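Glutathione S-transferase (Sulfitobacter, PDB 4GF0) binds glutathione and, as a glutathione transferase homolog, probably catalyses its conjugation to electrophilic substrates. Local coordinates at residues 70-75 against 159-164; 191-194 against 198-201. One frame throughout, in Å; residues are numbered along the deposited sequence. Where two conformers were deposited one is given.

Contact 1 of 2, residues 70-75 against 159-164; sequences ALLDYV and FSLADP
L161 pushes both its methyls against the backbone of L72, joining the thioredoxin-like N-terminal domain of the glutathione transferase fold to its helical C-terminal domain. CD1 and CD2 both come up to the carbonyl oxygen of L72 from the same side, each 3.4 Å from L72 O. The same two methyls touch L72 CB, with L161 CD1 4.1 Å from it, while L72 reaches back until its CD1 sits 3.8 Å from L161 O. In L161, CG stands anti to the carbonyl carbon (chi1 -63°) and chi2 is fully extended at -180°, which carries the forked end out to helix 68-78. D73 meets L161 CD1 through its backbone N at 3.6 Å, and its side chain, crossing that of L161 at about a right angle, brings OD1 to 3.8 Å from L161 CD1. That carboxylate is engaged elsewhere, in a salt bridge from OD2 to R96. M95 and M99 of helix 89-111 also pack on L161. Behind L161, a capping box shapes the turn into helix 162-170: S160 OG accepts from A162 N, and D163 returns a bond to the S160 backbone. The other oxygen of D163, OD1, accepts from V154 N, and the pair of bonds helps fix the carboxylate's rotation. In the return bond, D163 OD2 accepts S160 N at 2.7 Å through its anti lone pair.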
ATOM      1  N   ALA A  70       2.641   5.617  -2.798  1.00 10.77           N
ATOM      2  CA  ALA A  70       2.121   6.761  -3.543  1.00 10.21           C
ATOM      3  C   ALA A  70       3.224   7.786  -3.769  1.00 10.43           C
ATOM      4  O   ALA A  70       3.338   8.372  -4.851  1.00 10.49           O
ATOM      5  CB  ALA A  70       0.932   7.395  -2.793  1.00  9.81           C
ATOM      6  N   LEU A  71       4.056   7.996  -2.753  1.00  9.06           N
ATOM      7  CA  LEU A  71       5.159   8.954  -2.872  1.00  8.63           C
ATOM      8  C   LEU A  71       6.194   8.480  -3.877  1.00  9.60           C
ATOM      9  O   LEU A  71       6.789   9.280  -4.577  1.00  8.88           O
ATOM     10  CB  LEU A  71       5.855   9.140  -1.523  1.00  6.98           C
ATOM     11  CG  LEU A  71       4.994   9.691  -0.386  1.00 19.03           C
ATOM     12  CD1 LEU A  71       5.851  10.126   0.797  1.00 14.11           C
ATOM     13  CD2 LEU A  71       4.191  10.832  -0.895  1.00 28.24           C
ATOM     14  N   LEU A  72       6.441   7.175  -3.912  1.00  8.77           N
ATOM     15  CA  LEU A  72       7.391   6.621  -4.883  1.00  8.73           C
ATOM     16  C   LEU A  72       6.891   6.841  -6.314  1.00  7.43           C
ATOM     17  O   LEU A  72       7.636   7.305  -7.189  1.00  7.74           O
ATOM     18  CB  LEU A  72       7.631   5.129  -4.607  1.00 10.32           C
ATOM     19  CG  LEU A  72       8.451   4.789  -3.357  1.00  7.82           C
ATOM     20  CD1 LEU A  72       8.403   3.267  -3.068  1.00  9.52           C
ATOM     21  CD2 LEU A  72       9.884   5.246  -3.545  1.00 10.95           C
ATOM     22  N   ASP A  73       5.627   6.530  -6.575  1.00  7.57           N
ATOM     23  CA  ASP A  73       5.073   6.801  -7.905  1.00  8.28           C
ATOM     24  C   ASP A  73       5.082   8.297  -8.227  1.00 10.74           C
ATOM     25  O   ASP A  73       5.284   8.688  -9.373  1.00  9.23           O
ATOM     26  CB  ASP A  73       3.659   6.204  -8.059  1.00 11.80           C
ATOM     27  CG  ASP A  73       3.641   4.991  -8.975  1.00 16.28           C
ATOM     28  OD1 ASP A  73       4.223   5.073 -10.081  1.00 14.87           O
ATOM     29  OD2 ASP A  73       3.065   3.948  -8.588  1.00 17.46           O
ATOM     30  N   TYR A  74       4.878   9.140  -7.218  1.00  8.02           N
ATOM     31  CA  TYR A  74       4.942  10.584  -7.443  1.00 10.08           C
ATOM     32  C   TYR A  74       6.341  11.034  -7.893  1.00  9.65           C
ATOM     33  O   TYR A  74       6.491  11.798  -8.861  1.00  9.11           O
ATOM     34  CB  TYR A  74       4.489  11.368  -6.195  1.00  9.45           C
ATOM     35  CG  TYR A  74       4.542  12.853  -6.459  1.00  9.04           C
ATOM     36  CD1 TYR A  74       3.525  13.481  -7.153  1.00  8.76           C
ATOM     37  CD2 TYR A  74       5.623  13.617  -6.044  1.00 11.30           C
ATOM     38  CE1 TYR A  74       3.576  14.844  -7.429  1.00 11.93           C
ATOM     39  CE2 TYR A  74       5.688  14.981  -6.330  1.00 11.87           C
ATOM     40  CZ  TYR A  74       4.662  15.579  -7.009  1.00 13.25           C
ATOM     41  OH  TYR A  74       4.718  16.925  -7.306  1.00 12.46           O
ATOM     42  N   VAL A  75       7.366  10.555  -7.199  1.00  9.62           N
ATOM     43  CA  VAL A  75       8.741  10.887  -7.562  1.00  9.43           C
ATOM     44  C   VAL A  75       9.050  10.474  -8.995  1.00  8.48           C
ATOM     45  O   VAL A  75       9.650  11.228  -9.758  1.00 11.33           O
ATOM     46  CB  VAL A  75       9.746  10.264  -6.590  1.00 10.41           C
ATOM     47  CG1 VAL A  75      11.183  10.458  -7.129  1.00 10.67           C
ATOM     48  CG2 VAL A  75       9.591  10.935  -5.234  1.00 13.69           C
ATOM     49  N   PHE A 159      16.537  -1.583 -12.476  1.00 16.64           N
ATOM     50  CA  PHE A 159      16.145  -0.949 -11.227  1.00 14.15           C
ATOM     51  C   PHE A 159      14.786  -0.266 -11.394  1.00 16.60           C
ATOM     52  O   PHE A 159      14.461   0.250 -12.474  1.00 15.65           O
ATOM     53  CB  PHE A 159      17.209   0.104 -10.909  1.00 16.86           C
ATOM     54  CG  PHE A 159      17.036   0.791  -9.589  1.00 16.75           C
ATOM     55  CD1 PHE A 159      17.519   0.213  -8.424  1.00 14.69           C
ATOM     56  CD2 PHE A 159      16.450   2.045  -9.515  1.00 16.00           C
ATOM     57  CE1 PHE A 159      17.390   0.861  -7.210  1.00 15.60           C
ATOM     58  CE2 PHE A 159      16.309   2.695  -8.298  1.00 18.14           C
ATOM     59  CZ  PHE A 159      16.787   2.100  -7.140  1.00 14.93           C
ATOM     60  N   SER A 160      13.985  -0.241 -10.331  1.00 14.51           N
ATOM     61  CA  SER A 160      12.669   0.398 -10.397  1.00  9.33           C
ATOM     62  C   SER A 160      12.251   0.863  -9.017  1.00 11.25           C
ATOM     63  O   SER A 160      12.963   0.643  -8.040  1.00 11.64           O
ATOM     64  CB  SER A 160      11.615  -0.588 -10.931  1.00  9.52           C
ATOM     65  OG  SER A 160      11.328  -1.599  -9.972  1.00 13.28           O
ATOM     66  N   LEU A 161      11.075   1.485  -8.931  1.00 10.22           N
ATOM     67  CA  LEU A 161      10.538   1.890  -7.633  1.00  8.62           C
ATOM     68  C   LEU A 161      10.415   0.768  -6.613  1.00 10.55           C
ATOM     69  O   LEU A 161      10.423   1.032  -5.411  1.00 11.59           O
ATOM     70  CB  LEU A 161       9.150   2.515  -7.784  1.00 10.79           C
ATOM     71  CG  LEU A 161       9.039   3.802  -8.586  1.00 15.50           C
ATOM     72  CD1 LEU A 161       7.559   4.186  -8.564  1.00  9.37           C
ATOM     73  CD2 LEU A 161       9.917   4.914  -7.979  1.00 12.04           C
ATOM     74  N   ALA A 162      10.284  -0.475  -7.069  1.00 12.65           N
ATOM     75  CA  ALA A 162      10.118  -1.570  -6.122  1.00 11.94           C
ATOM     76  C   ALA A 162      11.385  -1.775  -5.301  1.00 14.86           C
ATOM     77  O   ALA A 162      11.327  -2.251  -4.172  1.00 13.25           O
ATOM     78  CB  ALA A 162       9.723  -2.863  -6.829  1.00 11.80           C
ATOM     79  N   ASP A 163      12.528  -1.390  -5.863  1.00 11.60           N
ATOM     80  CA  ASP A 163      13.815  -1.670  -5.238  1.00 15.63           C
ATOM     81  C   ASP A 163      14.120  -0.869  -3.960  1.00 14.07           C
ATOM     82  O   ASP A 163      14.509  -1.467  -2.958  1.00 13.75           O
ATOM     83  CB  ASP A 163      14.940  -1.596  -6.273  1.00 14.34           C
ATOM     84  CG  ASP A 163      14.758  -2.622  -7.373  1.00 12.83           C
ATOM     85  OD1 ASP A 163      14.676  -3.824  -7.032  1.00 15.83           O
ATOM     86  OD2 ASP A 163      14.658  -2.225  -8.562  1.00 15.65           O
ATOM     87  N   PRO A 164      13.933   0.464  -3.973  1.00 13.98           N
ATOM     88  CA  PRO A 164      14.139   1.163  -2.697  1.00 14.12           C
ATOM     89  C   PRO A 164      13.183   0.672  -1.621  1.00 12.39           C
ATOM     90  O   PRO A 164      13.559   0.553  -0.460  1.00 13.91           O
ATOM     91  CB  PRO A 164      13.779   2.611  -3.035  1.00 12.13           C
ATOM     92  CG  PRO A 164      14.085   2.731  -4.482  1.00 18.80           C
ATOM     93  CD  PRO A 164      13.702   1.415  -5.080  1.00 12.87           C
TER

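Contact 2 of 2, residues 191-194 against 198-201; sequences QQMT and SVAA
V199 lays its branched end over the carbonyl of M193, in the last turn of helix 184-194. Its CG2 comes within 3.2 Å of M193 O, a tight approach, and V199 CB stands 3.3 Å from the same oxygen. The other methyl, CG1, also touches M193 O, at 3.8 Å, and reaches on to T194 CA, 4.1 Å from V199 CG1. With CG1 anti to the backbone N (chi1 172°), both methyls are set at the M193 carbonyl. The M193 side chain bends at chi2 and chi3, and its end methyl CE meets V199 CG2 at 4.2 Å, the two side chains crossing at about a right angle. This is a tight junction between two consecutive helices near the C-terminal end of the all-helical domain, in which helix 197-204 follows helix 184-194 after a very short connection. F167 of helix 162-170 touches M193, T194 and V199 alike, and I19 of helix 14-23 also packs on V199. Were V199 cut back to an alanine, a gap would probably open beside the M193 carbonyl, and M193 CE would lose the methyl it meets there. S198, next to V199, hydrogen-bonds through OG to E23 OE2.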
ATOM      1  N   GLN A 191      23.418  -6.291  -1.700  1.00 18.73           N
ATOM      2  CA  GLN A 191      24.766  -5.855  -2.079  1.00 19.23           C
ATOM      3  C   GLN A 191      24.766  -4.853  -3.225  1.00 19.23           C
ATOM      4  O   GLN A 191      25.579  -3.924  -3.240  1.00 25.78           O
ATOM      5  CB  GLN A 191      25.633  -7.047  -2.437  1.00 21.53           C
ATOM      6  CG  GLN A 191      25.925  -7.920  -1.237  1.00 24.18           C
ATOM      7  CD  GLN A 191      26.490  -9.247  -1.637  1.00 31.76           C
ATOM      8  OE1 GLN A 191      26.485  -9.604  -2.816  1.00 34.59           O
ATOM      9  NE2 GLN A 191      26.980  -9.996  -0.659  1.00 32.09           N
ATOM     10  N   GLN A 192      23.877  -5.046  -4.195  1.00 16.98           N
ATOM     11  CA  GLN A 192      23.775  -4.095  -5.299  1.00 16.82           C
ATOM     12  C   GLN A 192      23.244  -2.766  -4.790  1.00 17.43           C
ATOM     13  O   GLN A 192      23.748  -1.711  -5.160  1.00 17.71           O
ATOM     14  CB  GLN A 192      22.870  -4.626  -6.418  1.00 16.76           C
ATOM     15  CG  GLN A 192      23.405  -5.878  -7.110  1.00 27.49           C
ATOM     16  CD  GLN A 192      24.743  -5.636  -7.780  1.00 39.15           C
ATOM     17  OE1 GLN A 192      25.007  -4.545  -8.302  1.00 40.37           O
ATOM     18  NE2 GLN A 192      25.600  -6.651  -7.764  1.00 47.00           N
ATOM     19  N   MET A 193      22.221  -2.824  -3.943  1.00 15.84           N
ATOM     20  CA  MET A 193      21.602  -1.612  -3.410  1.00 15.39           C
ATOM     21  C   MET A 193      22.593  -0.795  -2.579  1.00 15.67           C
ATOM     22  O   MET A 193      22.689   0.428  -2.727  1.00 15.81           O
ATOM     23  CB  MET A 193      20.367  -1.965  -2.573  1.00 15.06           C
ATOM     24  CG  MET A 193      19.177  -2.485  -3.396  1.00 14.85           C
ATOM     25  SD  MET A 193      18.562  -1.252  -4.574  1.00 15.26           S
ATOM     26  CE  MET A 193      17.875  -0.004  -3.483  1.00 14.11           C
ATOM     27  N   THR A 194      23.321  -1.487  -1.711  0.53 25.03           N
ATOM     28  CA  THR A 194      24.299  -0.859  -0.826  0.53 11.33           C
ATOM     29  C   THR A 194      25.365  -0.092  -1.619  0.53 16.17           C
ATOM     30  O   THR A 194      25.890   0.924  -1.158  0.53 16.64           O
ATOM     31  CB  THR A 194      24.951  -1.916   0.103  0.53 19.12           C
ATOM     32  OG1 THR A 194      23.954  -2.448   0.987  0.53 21.02           O
ATOM     33  CG2 THR A 194      26.079  -1.316   0.923  0.53 15.95           C
ATOM     34  N   SER A 198      22.530   6.400  -4.589  1.00 12.79           N
ATOM     35  CA  SER A 198      21.374   6.891  -3.844  1.00 14.12           C
ATOM     36  C   SER A 198      21.415   6.422  -2.401  1.00 18.08           C
ATOM     37  O   SER A 198      21.103   7.174  -1.481  1.00 15.54           O
ATOM     38  CB  SER A 198      20.095   6.403  -4.500  1.00 13.50           C
ATOM     39  OG  SER A 198      20.123   4.984  -4.586  1.00 16.26           O
ATOM     40  N   VAL A 199      21.807   5.170  -2.204  1.00 17.07           N
ATOM     41  CA  VAL A 199      21.834   4.588  -0.869  1.00 17.16           C
ATOM     42  C   VAL A 199      23.003   5.145  -0.062  1.00 19.10           C
ATOM     43  O   VAL A 199      22.869   5.423   1.131  1.00 19.71           O
ATOM     44  CB  VAL A 199      21.907   3.054  -0.948  1.00 16.31           C
ATOM     45  CG1 VAL A 199      22.143   2.448   0.431  1.00 18.29           C
ATOM     46  CG2 VAL A 199      20.607   2.516  -1.557  1.00 16.41           C
ATOM     47  N   ALA A 200      24.152   5.320  -0.707  1.00 16.70           N
ATOM     48  CA  ALA A 200      25.271   5.983  -0.045  1.00 19.64           C
ATOM     49  C   ALA A 200      24.884   7.397   0.395  1.00 19.97           C
ATOM     50  O   ALA A 200      25.294   7.858   1.465  1.00 20.97           O
ATOM     51  CB  ALA A 200      26.483   6.027  -0.946  1.00 18.38           C
ATOM     52  N   ALA A 201      24.098   8.079  -0.435  1.00 17.91           N
ATOM     53  CA  ALA A 201      23.663   9.442  -0.136  1.00 20.05           C
ATOM     54  C   ALA A 201      22.776   9.516   1.103  1.00 21.58           C
ATOM     55  O   ALA A 201      22.944  10.416   1.937  1.00 24.24           O
ATOM     56  CB  ALA A 201      22.951  10.051  -1.326  1.00 23.19           C
TER

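How the contacts relate
Contact 1 closes before contact 2 opens along the chain, and their centres lie 15 Å apart. The first bridges the two domains, between helix 68-78 and the start of helix 162-170; the second joins helix 184-194, the next helix in the chain, to helix 197-204. M193 connects them directly: its SD packs 3.6 Å from F159 CE1, and its CE lies 3.7 Å from D163 O. Helix 14-23 of the N-terminal domain is also common ground, with A20 meeting L72 and I19 meeting V199. The chain's C-terminal helices are thus packed in continuity with the domain interface, about 8 Å from which, measured at the L72 side chain, glutathione is bound.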